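Local coordinates for rhamnogalacturonan endolyase YesW (Bacillus subtilis, PDB 2ZUX), which cleaves the type I rhamnogalacturonan of plant cell walls by endo-type elimination, in a reaction that needs calcium or manganese, at residues Y56-G61 with S65-R70; R286-K291 with L360-A365; L467-I472 with A491-G496; R537-M542 with P576-Y581. One frame throughout, in Å; residues are numbered along the deposited sequence.

Contact 1: Y56-G61 with S65-R70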
loop_
_atom_site.group_PDB
_atom_site.type_symbol
_atom_site.label_atom_id
_atom_site.label_comp_id
_atom_site.label_asym_id
_atom_site.label_seq_id
_atom_site.Cartn_x
_atom_site.Cartn_y
_atom_site.Cartn_z
ATOM N N TYR A 56 -6.420 -20.986 -15.240
ATOM C CA TYR A 56 -6.979 -22.153 -15.901
ATOM C C TYR A 56 -8.457 -22.233 -15.572
ATOM O O TYR A 56 -8.846 -22.018 -14.428
ATOM C CB TYR A 56 -6.260 -23.408 -15.402
ATOM C CG TYR A 56 -6.589 -24.661 -16.182
ATOM C CD1 TYR A 56 -5.849 -25.022 -17.306
ATOM C CD2 TYR A 56 -7.641 -25.489 -15.790
ATOM C CE1 TYR A 56 -6.154 -26.173 -18.023
ATOM C CE2 TYR A 56 -7.952 -26.641 -16.499
ATOM C CZ TYR A 56 -7.205 -26.972 -17.614
ATOM O OH TYR A 56 -7.505 -28.112 -18.323
ATOM N N VAL A 57 -9.279 -22.534 -16.570
ATOM C CA VAL A 57 -10.708 -22.726 -16.325
ATOM C C VAL A 57 -11.049 -24.214 -16.428
ATOM O O VAL A 57 -10.887 -24.823 -17.492
ATOM C CB VAL A 57 -11.587 -21.864 -17.274
ATOM C CG1 VAL A 57 -13.073 -22.137 -17.046
ATOM C CG2 VAL A 57 -11.296 -20.385 -17.073
ATOM N N ASP A 58 -11.479 -24.792 -15.309
ATOM C CA ASP A 58 -11.910 -26.191 -15.257
ATOM C C ASP A 58 -13.426 -26.264 -15.412
ATOM O O ASP A 58 -14.178 -26.003 -14.470
ATOM C CB ASP A 58 -11.455 -26.854 -13.950
ATOM C CG ASP A 58 -11.896 -28.316 -13.831
ATOM O OD1 ASP A 58 -12.273 -28.945 -14.850
ATOM O OD2 ASP A 58 -11.849 -28.840 -12.702
ATOM N N LYS A 59 -13.860 -26.629 -16.614
ATOM C CA LYS A 59 -15.282 -26.721 -16.941
ATOM C C LYS A 59 -15.997 -27.851 -16.198
ATOM O O LYS A 59 -17.216 -27.806 -16.021
ATOM C CB LYS A 59 -15.466 -26.890 -18.454
ATOM C CG LYS A 59 -15.196 -25.630 -19.256
ATOM C CD LYS A 59 -15.158 -25.914 -20.751
ATOM C CE LYS A 59 -14.747 -24.676 -21.544
ATOM N NZ LYS A 59 -13.323 -24.292 -21.307
ATOM N N ASN A 60 -15.237 -28.850 -15.756
ATOM C CA ASN A 60 -15.802 -30.039 -15.116
ATOM C C ASN A 60 -15.791 -30.014 -13.586
ATOM O O ASN A 60 -16.319 -30.923 -12.944
ATOM C CB ASN A 60 -15.093 -31.304 -15.622
ATOM C CG ASN A 60 -15.270 -31.521 -17.118
ATOM O OD1 ASN A 60 -16.277 -31.118 -17.707
ATOM N ND2 ASN A 60 -14.289 -32.167 -17.737
ATOM N N GLY A 61 -15.190 -28.975 -13.007
ATOM C CA GLY A 61 -15.070 -28.873 -11.556
ATOM C C GLY A 61 -16.376 -28.536 -10.861
ATOM O O GLY A 61 -17.302 -28.009 -11.480
ATOM N N SER A 65 -14.876 -29.623 -5.217
ATOM C CA SER A 65 -13.550 -29.973 -5.742
ATOM C C SER A 65 -12.406 -29.303 -4.978
ATOM O O SER A 65 -12.581 -28.231 -4.394
ATOM C CB SER A 65 -13.454 -29.619 -7.228
ATOM O OG SER A 65 -14.446 -30.292 -7.988
ATOM N N THR A 66 -11.242 -29.947 -4.965
ATOM C CA THR A 66 -10.024 -29.321 -4.450
ATOM C C THR A 66 -8.946 -29.373 -5.523
ATOM O O THR A 66 -8.911 -30.297 -6.347
ATOM C CB THR A 66 -9.500 -29.961 -3.140
ATOM O OG1 THR A 66 -9.064 -31.299 -3.395
ATOM C CG2 THR A 66 -10.575 -29.973 -2.053
ATOM N N TYR A 67 -8.071 -28.374 -5.511
ATOM C CA TYR A 67 -7.060 -28.228 -6.550
ATOM C C TYR A 67 -5.655 -28.146 -5.992
ATOM O O TYR A 67 -5.439 -27.664 -4.880
ATOM C CB TYR A 67 -7.359 -26.982 -7.393
ATOM C CG TYR A 67 -8.625 -27.107 -8.203
ATOM C CD1 TYR A 67 -8.586 -27.538 -9.527
ATOM C CD2 TYR A 67 -9.868 -26.821 -7.634
ATOM C CE1 TYR A 67 -9.749 -27.670 -10.269
ATOM C CE2 TYR A 67 -11.032 -26.950 -8.362
ATOM C CZ TYR A 67 -10.968 -27.377 -9.678
ATOM O OH TYR A 67 -12.124 -27.500 -10.400
ATOM N N THR A 68 -4.706 -28.649 -6.779
ATOM C CA THR A 68 -3.287 -28.440 -6.551
ATOM C C THR A 68 -2.662 -28.117 -7.898
ATOM O O THR A 68 -3.240 -28.405 -8.950
ATOM C CB THR A 68 -2.586 -29.677 -5.946
ATOM O OG1 THR A 68 -2.848 -30.827 -6.763
ATOM C CG2 THR A 68 -3.061 -29.939 -4.515
ATOM N N VAL A 69 -1.493 -27.494 -7.848
ATOM C CA VAL A 69 -0.689 -27.252 -9.032
ATOM C C VAL A 69 0.707 -27.817 -8.790
ATOM O O VAL A 69 1.199 -27.807 -7.661
ATOM C CB VAL A 69 -0.662 -25.742 -9.394
ATOM C CG1 VAL A 69 0.511 -25.400 -10.309
ATOM C CG2 VAL A 69 -1.985 -25.335 -10.035
ATOM N N ARG A 70 1.324 -28.338 -9.847
ATOM C CA ARG A 70 2.700 -28.808 -9.781
ATOM C C ARG A 70 3.508 -28.086 -10.844
ATOM O O ARG A 70 3.128 -28.088 -12.020
ATOM C CB ARG A 70 2.778 -30.325 -9.999
ATOM C CG ARG A 70 1.984 -31.142 -8.987
ATOM C CD ARG A 70 2.209 -32.638 -9.165
ATOM N NE ARG A 70 1.112 -33.406 -8.579
ATOM C CZ ARG A 70 0.839 -34.681 -8.851
ATOM N NH1 ARG A 70 1.585 -35.364 -9.712
ATOM N NH2 ARG A 70 -0.189 -35.275 -8.256
#
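Asp58 is the last residue of strand 55-58 and the one by which this end reaches Tyr67 on strand 66-73. Its CG stands anti to the backbone N (chi1 179°), which carries the carboxylate toward the tyrosine. Asp58 OD2 accepts the hydroxyl of Tyr67 OH at 2.7 Å, met on the anti side and somewhat out of the carboxylate plane. The oxygen lies at the rim of the Tyr67 ring, near the ring plane, and the two flat groups stand almost perpendicular, at 81°. The other oxygen, Asp58 OD1, turns back on its own segment and takes the backbone N of Asn60 at 3.1 Å from above the carboxylate plane, an Asx turn inside the type I beta turn from Asp58 to Gly61. At the end of that turn Gly61 CA packs 3.4 Å from Tyr67 OH. A beta carbon on Gly61 would fall 2.1 Å from Tyr67 OH, a clash that glycine avoids. Gly61 C also lies 3.9 Å from Ser65 OG, whose polar partner is Ser62 N. The contact ties an outermost strand of the mixed sheet of the N-terminal beta-sheet domain to an inner strand that is not its neighbour. OD2 also forms a salt bridge with Arg41, so this buried carboxylate is shared among a phenol, a guanidinium and a backbone amide, which probably favours its charged form.

Contact 2: R286-K291 with L360-A365. With CA (calcium ion), chain C.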
loop_
_atom_site.group_PDB
_atom_site.type_symbol
_atom_site.label_atom_id
_atom_site.label_comp_id
_atom_site.label_asym_id
_atom_site.label_seq_id
_atom_site.Cartn_x
_atom_site.Cartn_y
_atom_site.Cartn_z
ATOM N N ARG A 286 7.806 13.099 9.918
ATOM C CA ARG A 286 6.958 14.012 10.673
ATOM C C ARG A 286 7.041 15.364 10.018
ATOM O O ARG A 286 8.139 15.857 9.742
ATOM C CB ARG A 286 7.419 14.095 12.131
ATOM C CG ARG A 286 6.474 14.850 13.064
ATOM C CD ARG A 286 6.902 14.719 14.505
ATOM N NE ARG A 286 5.780 14.984 15.398
ATOM C CZ ARG A 286 5.663 14.494 16.629
ATOM N NH1 ARG A 286 6.627 13.742 17.152
ATOM N NH2 ARG A 286 4.571 14.768 17.340
ATOM N N GLY A 287 5.884 15.960 9.773
ATOM C CA GLY A 287 5.801 17.258 9.125
ATOM C C GLY A 287 5.824 17.185 7.612
ATOM O O GLY A 287 6.416 16.277 7.019
ATOM N N TYR A 288 5.183 18.165 6.988
ATOM C CA TYR A 288 5.403 18.426 5.573
ATOM C C TYR A 288 5.031 19.817 5.108
ATOM O O TYR A 288 5.619 20.305 4.152
ATOM C CB TYR A 288 4.818 17.365 4.635
ATOM C CG TYR A 288 3.488 16.757 4.992
ATOM C CD1 TYR A 288 2.293 17.451 4.798
ATOM C CD2 TYR A 288 3.422 15.439 5.443
ATOM C CE1 TYR A 288 1.067 16.861 5.101
ATOM C CE2 TYR A 288 2.207 14.838 5.738
ATOM C CZ TYR A 288 1.036 15.555 5.562
ATOM O OH TYR A 288 -0.166 14.955 5.859
ATOM N N TYR A 289 4.093 20.480 5.782
ATOM C CA TYR A 289 3.715 21.830 5.354
ATOM C C TYR A 289 4.829 22.849 5.550
ATOM O O TYR A 289 4.947 23.795 4.761
ATOM C CB TYR A 289 2.481 22.297 6.105
ATOM C CG TYR A 289 1.241 21.508 5.790
ATOM C CD1 TYR A 289 0.579 21.683 4.578
ATOM C CD2 TYR A 289 0.720 20.586 6.701
ATOM C CE1 TYR A 289 -0.571 20.970 4.277
ATOM C CE2 TYR A 289 -0.431 19.872 6.410
ATOM C CZ TYR A 289 -1.074 20.070 5.200
ATOM O OH TYR A 289 -2.220 19.352 4.930
ATOM N N ALA A 290 5.592 22.695 6.628
ATOM C CA ALA A 290 6.730 23.556 6.896
ATOM C C ALA A 290 7.861 22.637 7.358
ATOM O O ALA A 290 8.303 21.791 6.575
ATOM C CB ALA A 290 6.363 24.618 7.925
ATOM N N LYS A 291 8.312 22.758 8.603
ATOM C CA LYS A 291 9.365 21.871 9.102
ATOM C C LYS A 291 9.056 20.407 8.795
ATOM O O LYS A 291 7.925 19.942 9.007
ATOM C CB LYS A 291 9.569 22.049 10.603
ATOM C CG LYS A 291 10.671 21.162 11.169
ATOM C CD LYS A 291 10.899 21.382 12.662
ATOM C CE LYS A 291 11.940 20.411 13.198
ATOM N NZ LYS A 291 12.289 20.724 14.610
ATOM N N LEU A 360 7.563 22.931 -5.770
ATOM C CA LEU A 360 6.140 23.038 -6.110
ATOM C C LEU A 360 5.226 22.826 -4.913
ATOM O O LEU A 360 4.015 23.066 -4.995
ATOM C CB LEU A 360 5.789 22.107 -7.275
ATOM C CG LEU A 360 6.474 22.483 -8.592
ATOM C CD1 LEU A 360 6.339 21.349 -9.591
ATOM C CD2 LEU A 360 5.941 23.803 -9.166
ATOM N N GLY A 361 5.800 22.372 -3.802
ATOM C CA GLY A 361 5.067 22.299 -2.552
ATOM C C GLY A 361 4.136 21.108 -2.425
ATOM O O GLY A 361 4.109 20.199 -3.271
ATOM N N HIS A 362 3.352 21.152 -1.354
ATOM C CA HIS A 362 2.488 20.065 -0.916
ATOM C C HIS A 362 1.410 19.689 -1.924
ATOM O O HIS A 362 0.817 20.555 -2.566
ATOM C CB HIS A 362 1.819 20.493 0.400
ATOM C CG HIS A 362 0.657 19.637 0.790
ATOM N ND1 HIS A 362 0.815 18.393 1.361
ATOM C CD2 HIS A 362 -0.679 19.836 0.684
ATOM C CE1 HIS A 362 -0.371 17.855 1.570
ATOM N NE2 HIS A 362 -1.296 18.713 1.178
ATOM N N GLY A 363 1.132 18.391 -2.020
ATOM C CA GLY A 363 -0.023 17.910 -2.760
ATOM C C GLY A 363 -0.644 16.660 -2.165
ATOM O O GLY A 363 -0.183 16.141 -1.144
ATOM N N ASP A 364 -1.683 16.167 -2.827
ATOM C CA ASP A 364 -2.540 15.132 -2.251
ATOM C C ASP A 364 -2.456 13.774 -2.925
ATOM O O ASP A 364 -2.979 12.798 -2.389
ATOM C CB ASP A 364 -4.003 15.581 -2.237
ATOM C CG ASP A 364 -4.334 16.457 -1.059
ATOM O OD1 ASP A 364 -3.456 17.233 -0.634
ATOM O OD2 ASP A 364 -5.496 16.390 -0.576
ATOM N N ALA A 365 -1.823 13.708 -4.092
ATOM C CA ALA A 365 -1.679 12.435 -4.801
ATOM C C ALA A 365 -0.310 12.384 -5.457
ATOM O O ALA A 365 0.270 13.433 -5.779
ATOM C CB ALA A 365 -2.789 12.267 -5.842
HETATM CA CA CA C . -3.448 18.432 1.138
HETATM O O HOH W 1 -3.679 19.817 2.795
HETATM O O HOH W 2 -5.559 18.226 1.245
#
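An aromatic cluster of Tyr288, Tyr289 and His362 forms the contact, where two loops of the beta-propeller domain meet beside a calcium ion. His362 is the hub. With chi1 at 166°, CG trans to the main-chain N, the imidazole points at the calcium ion, and His362 NE2 binds it at 2.2 Å. Asp364 adds a second ligand, OD1, 2.1 Å from the calcium ion, while its OD2 accepts from a metal-bound water. Tyr289 reaches over one face of the imidazole, placing CE1 3.8 Å from His362 CD2 with the ring planes inclined at 47°. The ring of Tyr288 runs nearly parallel to the imidazole, at 6°, but is slid aside, its CD1 3.9 Å from His362 ND1; that same CD1 also lies over a face of the Tyr289 ring. Tyr289 OH is hydrogen-bonded at 2.6 Å to the O of a second water on the calcium ion, so the phenol belongs to the second shell. Cutting Tyr289 back to an alanine is likely to remove the cover of that imidazole face and take the phenol partner from the metal-bound water. His326 and Glu385 complete the protein ligands; Tyr288 OH bonds to His326 ND1, and Gly324 O holds His362 ND1. Segment 286-291 links neighbouring strands 281-286 and 293-300 of one four-stranded sheet, whereas 360-365 leads from strand 354-357 of a second sheet into strand 366-369 of a third.

Contact 3: L467-I472 with A491-G496. With RAM (alpha-L-rhamnopyranose), chain N; RAM (alpha-L-rhamnopyranose), chain M.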
loop_
_atom_site.group_PDB
_atom_site.type_symbol
_atom_site.label_atom_id
_atom_site.label_comp_id
_atom_site.label_asym_id
_atom_site.label_seq_id
_atom_site.Cartn_x
_atom_site.Cartn_y
_atom_site.Cartn_z
ATOM N N LEU A 467 -10.147 1.959 -9.995
ATOM C CA LEU A 467 -10.923 1.591 -8.814
ATOM C C LEU A 467 -11.266 2.840 -8.016
ATOM O O LEU A 467 -10.436 3.732 -7.833
ATOM C CB LEU A 467 -10.153 0.581 -7.957
ATOM C CG LEU A 467 -10.826 0.100 -6.664
ATOM C CD1 LEU A 467 -10.371 -1.307 -6.348
ATOM C CD2 LEU A 467 -10.560 1.021 -5.473
ATOM N N ASP A 468 -12.508 2.902 -7.552
ATOM C CA ASP A 468 -12.981 4.002 -6.713
ATOM C C ASP A 468 -14.203 3.486 -5.972
ATOM O O ASP A 468 -15.003 2.729 -6.545
ATOM C CB ASP A 468 -13.364 5.199 -7.587
ATOM C CG ASP A 468 -13.501 6.501 -6.811
ATOM O OD1 ASP A 468 -12.992 6.621 -5.684
ATOM O OD2 ASP A 468 -14.108 7.441 -7.369
ATOM N N SER A 469 -14.344 3.865 -4.702
ATOM C CA SER A 469 -15.476 3.394 -3.910
ATOM C C SER A 469 -15.538 1.860 -3.991
ATOM O O SER A 469 -14.504 1.202 -3.857
ATOM C CB SER A 469 -16.763 4.065 -4.390
ATOM O OG SER A 469 -17.844 3.765 -3.516
ATOM N N ASN A 470 -16.723 1.289 -4.220
ATOM C CA ASN A 470 -16.853 -0.161 -4.366
ATOM C C ASN A 470 -16.947 -0.581 -5.832
ATOM O O ASN A 470 -17.628 -1.552 -6.168
ATOM C CB ASN A 470 -18.052 -0.687 -3.563
ATOM C CG ASN A 470 -19.391 -0.254 -4.141
ATOM O OD1 ASN A 470 -19.498 0.780 -4.801
ATOM N ND2 ASN A 470 -20.431 -1.054 -3.884
ATOM N N ARG A 471 -16.241 0.146 -6.697
ATOM C CA ARG A 471 -16.344 -0.065 -8.140
ATOM C C ARG A 471 -14.991 -0.276 -8.809
ATOM O O ARG A 471 -13.991 0.361 -8.432
ATOM C CB ARG A 471 -17.036 1.129 -8.798
ATOM C CG ARG A 471 -18.500 1.295 -8.408
ATOM C CD ARG A 471 -19.131 2.553 -9.004
ATOM N NE ARG A 471 -18.399 3.779 -8.680
ATOM C CZ ARG A 471 -18.629 4.564 -7.631
ATOM N NH1 ARG A 471 -19.579 4.272 -6.750
ATOM N NH2 ARG A 471 -17.890 5.651 -7.459
ATOM N N ILE A 472 -14.971 -1.155 -9.808
ATOM C CA ILE A 472 -13.866 -1.237 -10.758
ATOM C C ILE A 472 -14.430 -0.854 -12.125
ATOM O O ILE A 472 -15.440 -1.420 -12.565
ATOM C CB ILE A 472 -13.236 -2.646 -10.802
ATOM C CG1 ILE A 472 -12.660 -3.009 -9.424
ATOM C CG2 ILE A 472 -12.154 -2.716 -11.893
ATOM C CD1 ILE A 472 -12.101 -4.410 -9.328
ATOM N N ALA A 491 -20.498 -4.285 -0.278
ATOM C CA ALA A 491 -19.153 -3.881 0.133
ATOM C C ALA A 491 -19.079 -2.362 0.150
ATOM O O ALA A 491 -19.767 -1.688 -0.625
ATOM C CB ALA A 491 -18.111 -4.458 -0.809
ATOM N N ALA A 492 -18.245 -1.828 1.037
ATOM C CA ALA A 492 -18.104 -0.391 1.177
ATOM C C ALA A 492 -16.642 -0.007 1.195
ATOM O O ALA A 492 -15.797 -0.748 1.684
ATOM C CB ALA A 492 -18.782 0.091 2.448
ATOM N N ALA A 493 -16.367 1.166 0.647
ATOM C CA ALA A 493 -15.060 1.782 0.733
ATOM C C ALA A 493 -14.962 2.613 2.007
ATOM O O ALA A 493 -15.941 2.762 2.748
ATOM C CB ALA A 493 -14.805 2.631 -0.503
ATOM N N ASN A 494 -13.777 3.166 2.247
ATOM C CA ASN A 494 -13.463 3.848 3.503
ATOM C C ASN A 494 -13.032 5.292 3.279
ATOM O O ASN A 494 -12.781 5.722 2.149
ATOM C CB ASN A 494 -12.311 3.134 4.254
ATOM C CG ASN A 494 -12.478 1.629 4.351
ATOM O OD1 ASN A 494 -11.494 0.883 4.291
ATOM N ND2 ASN A 494 -13.704 1.174 4.506
ATOM N N ASN A 495 -12.910 6.022 4.378
ATOM C CA ASN A 495 -12.257 7.331 4.400
ATOM C C ASN A 495 -13.023 8.416 3.665
ATOM O O ASN A 495 -12.441 9.271 3.001
ATOM C CB ASN A 495 -10.785 7.235 3.951
ATOM C CG ASN A 495 -9.978 6.287 4.817
ATOM O OD1 ASN A 495 -9.205 5.450 4.310
ATOM N ND2 ASN A 495 -10.135 6.409 6.115
ATOM N N GLY A 496 -14.346 8.384 3.807
ATOM C CA GLY A 496 -15.184 9.476 3.327
ATOM C C GLY A 496 -14.992 9.706 1.844
ATOM O O GLY A 496 -15.088 8.782 1.045
HETATM C C1 RAM N . -15.242 9.013 7.524
HETATM C C2 RAM N . -14.110 8.291 8.277
HETATM C C3 RAM N . -14.222 6.764 8.239
HETATM C C4 RAM N . -14.585 6.300 6.835
HETATM C C5 RAM N . -15.934 6.912 6.480
HETATM C C6 RAM N . -16.425 6.434 5.124
HETATM O O1 RAM N . -16.264 9.376 8.424
HETATM O O2 RAM N . -12.867 8.700 7.744
HETATM O O3 RAM N . -13.021 6.168 8.678
HETATM O O4 RAM N . -14.576 4.889 6.677
HETATM O O5 RAM N . -15.804 8.323 6.414
HETATM C C1 RAM M . -10.361 11.734 5.777
HETATM C C2 RAM M . -10.245 12.603 4.527
HETATM C C3 RAM M . -11.526 12.538 3.687
HETATM C C4 RAM M . -12.760 12.853 4.536
HETATM C C5 RAM M . -12.783 11.951 5.772
HETATM C C6 RAM M . -13.929 12.346 6.695
HETATM O O1 RAM M . -10.302 10.369 5.428
HETATM O O2 RAM M . -9.991 13.928 4.946
HETATM O O3 RAM M . -11.453 13.428 2.590
HETATM O O4 RAM M . -13.932 12.706 3.754
HETATM O O5 RAM M . -11.553 12.025 6.492
#
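Ser469 and Asn470, the central pair of a type II' turn, meet the extended run Ala491-Ala493. The methyl of Ala493 points at the turn and rests on its backbone, CB 3.6 Å from Ser469 CA and equally near the carbonyl carbon. Ser469 OG, by contrast, keeps 4.4 Å from Ala493 CB. The Asn470 side chain holds CG between backbone N and carbonyl carbon (chi1 69°), the crowded position, which sets ND2 3.4 Å from Ala491 O; the amide's clear partner is Ala488 O. Arg471 N donates to Asp468 O and Asp468 N to Arg471 O, joining strands 465-468 and 471-476 as a hairpin. Beyond Ala493 the second segment lines the sites of two rhamnoses, the first shared with Asn115 and Asp135. Asn494 OD1 is hydrogen-bonded to Thr502 OG1. O5 of the first rhamnose lies 3.0 Å from Gly496 N, while O1 of the second makes a weak bond to Asn495 O. Gly496 has positive phi, and a beta carbon there would clash with O4 of this second sugar. The contact with the hairpin thus rests mainly on the Ala493 methyl packed on turn backbone, whereas polar backbone atoms farther along lie against the sugars.

Contact 4: R537-M542 with P576-Y581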
loop_
_atom_site.group_PDB
_atom_site.type_symbol
_atom_site.label_atom_id
_atom_site.label_comp_id
_atom_site.label_asym_id
_atom_site.label_seq_id
_atom_site.Cartn_x
_atom_site.Cartn_y
_atom_site.Cartn_z
ATOM N N ARG A 537 1.231 -14.075 -18.326
ATOM C CA ARG A 537 1.853 -14.487 -17.091
ATOM C C ARG A 537 2.863 -13.426 -16.664
ATOM O O ARG A 537 3.722 -13.026 -17.454
ATOM C CB ARG A 537 2.573 -15.817 -17.306
ATOM C CG ARG A 537 3.282 -16.314 -16.081
ATOM C CD ARG A 537 3.750 -17.737 -16.287
ATOM N NE ARG A 537 5.046 -17.842 -16.954
ATOM C CZ ARG A 537 5.683 -18.997 -17.120
ATOM N NH1 ARG A 537 5.124 -20.127 -16.703
ATOM N NH2 ARG A 537 6.874 -19.027 -17.709
ATOM N N LEU A 538 2.764 -12.973 -15.421
ATOM C CA LEU A 538 3.776 -12.072 -14.870
ATOM C C LEU A 538 4.122 -12.533 -13.477
ATOM O O LEU A 538 3.295 -13.151 -12.810
ATOM C CB LEU A 538 3.270 -10.625 -14.830
ATOM C CG LEU A 538 3.191 -9.893 -16.165
ATOM C CD1 LEU A 538 1.823 -10.021 -16.804
ATOM C CD2 LEU A 538 3.548 -8.430 -15.979
ATOM N N TYR A 539 5.342 -12.251 -13.036
ATOM C CA TYR A 539 5.738 -12.565 -11.669
ATOM C C TYR A 539 4.775 -11.931 -10.684
ATOM O O TYR A 539 4.305 -10.810 -10.896
ATOM C CB TYR A 539 7.154 -12.073 -11.385
ATOM C CG TYR A 539 8.201 -12.903 -12.084
ATOM C CD1 TYR A 539 8.479 -14.189 -11.649
ATOM C CD2 TYR A 539 8.900 -12.406 -13.185
ATOM C CE1 TYR A 539 9.426 -14.967 -12.286
ATOM C CE2 TYR A 539 9.855 -13.187 -13.832
ATOM C CZ TYR A 539 10.109 -14.461 -13.374
ATOM O OH TYR A 539 11.055 -15.244 -14.005
ATOM N N THR A 540 4.481 -12.644 -9.600
ATOM C CA THR A 540 3.616 -12.080 -8.575
ATOM C C THR A 540 4.111 -10.678 -8.216
ATOM O O THR A 540 5.313 -10.438 -8.066
ATOM C CB THR A 540 3.489 -12.988 -7.332
ATOM O OG1 THR A 540 2.618 -12.349 -6.387
ATOM C CG2 THR A 540 4.836 -13.247 -6.659
ATOM N N LEU A 541 3.177 -9.741 -8.114
ATOM C CA LEU A 541 3.562 -8.342 -7.947
ATOM C C LEU A 541 4.243 -8.085 -6.605
ATOM O O LEU A 541 5.017 -7.142 -6.469
ATOM C CB LEU A 541 2.358 -7.425 -8.161
ATOM C CG LEU A 541 1.595 -7.608 -9.478
ATOM C CD1 LEU A 541 0.479 -6.570 -9.588
ATOM C CD2 LEU A 541 2.541 -7.542 -10.694
ATOM N N MET A 542 3.987 -8.958 -5.632
ATOM C CA MET A 542 4.614 -8.853 -4.324
ATOM C C MET A 542 6.099 -9.208 -4.365
ATOM O O MET A 542 6.804 -9.030 -3.368
ATOM C CB MET A 542 3.868 -9.719 -3.308
ATOM C CG MET A 542 2.443 -9.239 -3.063
ATOM S SD MET A 542 2.276 -7.539 -2.483
ATOM C CE MET A 542 2.257 -7.821 -0.706
ATOM N N PRO A 576 12.370 -9.075 -16.733
ATOM C CA PRO A 576 13.383 -9.965 -16.189
ATOM C C PRO A 576 12.948 -10.542 -14.844
ATOM O O PRO A 576 12.086 -9.970 -14.163
ATOM C CB PRO A 576 14.589 -9.042 -15.996
ATOM C CG PRO A 576 13.998 -7.698 -15.787
ATOM C CD PRO A 576 12.790 -7.663 -16.674
ATOM N N LYS A 577 13.538 -11.679 -14.494
ATOM C CA LYS A 577 13.336 -12.317 -13.203
ATOM C C LYS A 577 13.783 -11.369 -12.087
ATOM O O LYS A 577 14.840 -10.740 -12.195
ATOM C CB LYS A 577 14.136 -13.621 -13.155
ATOM C CG LYS A 577 13.889 -14.497 -11.942
ATOM C CD LYS A 577 14.860 -15.672 -11.912
ATOM C CE LYS A 577 14.903 -16.336 -10.545
ATOM N NZ LYS A 577 15.244 -15.375 -9.447
ATOM N N PRO A 578 12.964 -11.236 -11.025
ATOM C CA PRO A 578 13.364 -10.449 -9.859
ATOM C C PRO A 578 14.708 -10.914 -9.293
ATOM O O PRO A 578 14.967 -12.121 -9.215
ATOM C CB PRO A 578 12.244 -10.726 -8.849
ATOM C CG PRO A 578 11.079 -11.116 -9.661
ATOM C CD PRO A 578 11.615 -11.809 -10.870
ATOM N N ASN A 579 15.557 -9.955 -8.931
ATOM C CA ASN A 579 16.830 -10.243 -8.287
ATOM C C ASN A 579 16.601 -10.295 -6.783
ATOM O O ASN A 579 16.673 -9.278 -6.094
ATOM C CB ASN A 579 17.889 -9.194 -8.649
ATOM C CG ASN A 579 19.287 -9.600 -8.212
ATOM O OD1 ASN A 579 19.525 -10.746 -7.834
ATOM N ND2 ASN A 579 20.221 -8.653 -8.266
ATOM N N MET A 580 16.307 -11.490 -6.286
ATOM C CA MET A 580 15.852 -11.643 -4.907
ATOM C C MET A 580 16.354 -12.919 -4.252
ATOM O O MET A 580 16.749 -13.869 -4.928
ATOM C CB MET A 580 14.317 -11.611 -4.853
ATOM C CG MET A 580 13.630 -12.657 -5.733
ATOM S SD MET A 580 11.859 -12.774 -5.442
ATOM C CE MET A 580 11.824 -13.839 -4.007
ATOM N N TYR A 581 16.342 -12.922 -2.926
ATOM C CA TYR A 581 16.466 -14.142 -2.147
ATOM C C TYR A 581 15.380 -14.115 -1.081
ATOM O O TYR A 581 14.823 -13.048 -0.783
ATOM C CB TYR A 581 17.855 -14.251 -1.500
ATOM C CG TYR A 581 18.127 -13.224 -0.422
ATOM C CD1 TYR A 581 17.843 -13.499 0.917
ATOM C CD2 TYR A 581 18.685 -11.987 -0.740
ATOM C CE1 TYR A 581 18.089 -12.564 1.909
ATOM C CE2 TYR A 581 18.938 -11.043 0.247
ATOM C CZ TYR A 581 18.642 -11.341 1.568
ATOM O OH TYR A 581 18.892 -10.418 2.547
#
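Tyr539 carries CG anti to its carbonyl carbon (chi1 -72°), a rotation that lays the ring against Pro578, and Lys577, with CG anti to the backbone N (chi1 -172°), runs its aliphatic chain past the phenol oxygen. The result is a CH-pi contact on a stretch in polyproline II conformation, Pro576-Pro578, near the C-terminal end of the chain. Pro578 CD sits over the middle of one ring face, 3.6 Å from the centroid of the Tyr539 ring and just 11° off the ring normal. Lys577 CA lies 3.6 Å from Tyr539 CE2, and the carbonyl oxygen Pro576 O approaches the same CE2 to 3.9 Å. Phe27 also stacks with the tyrosine, Glu31 O binds its hydroxyl, and Gly29 O takes Lys577 NZ, which brings residues 27-31 of the N-terminal region into the same cluster. With a serine here in place of Tyr539, a gap is likely to open beneath Pro578, and Phe27 and Glu31 O would lose their stacking and phenol partners. The backbone of Tyr539 is fixed separately, its N donating to Gln575 OE1. At the far end of the ring, Tyr539 OH lies 3.6 Å from Lys577 CG.

The four contacts follow one another along the chain without touching. Contact 1 belongs to the N-terminal beta-sheet domain, about 50 Å from contact 2 between centres and on the opposite side of the chain's centre; the other three lie in the propeller domain. Contact 3 holds residues of the substrate-binding site, where rhamnose is bound near the active site. Contact 2 lies about 11 Å from it at nearest atoms, and its Tyr289 side chain comes within about 9 Å of a sugar. Contact 4 keeps about 12 Å from contact 3. It approaches contact 1 to about 9 Å at nearest atoms, and its tyrosine separately meets residues from the N-terminal region, toward the junction of the two domains.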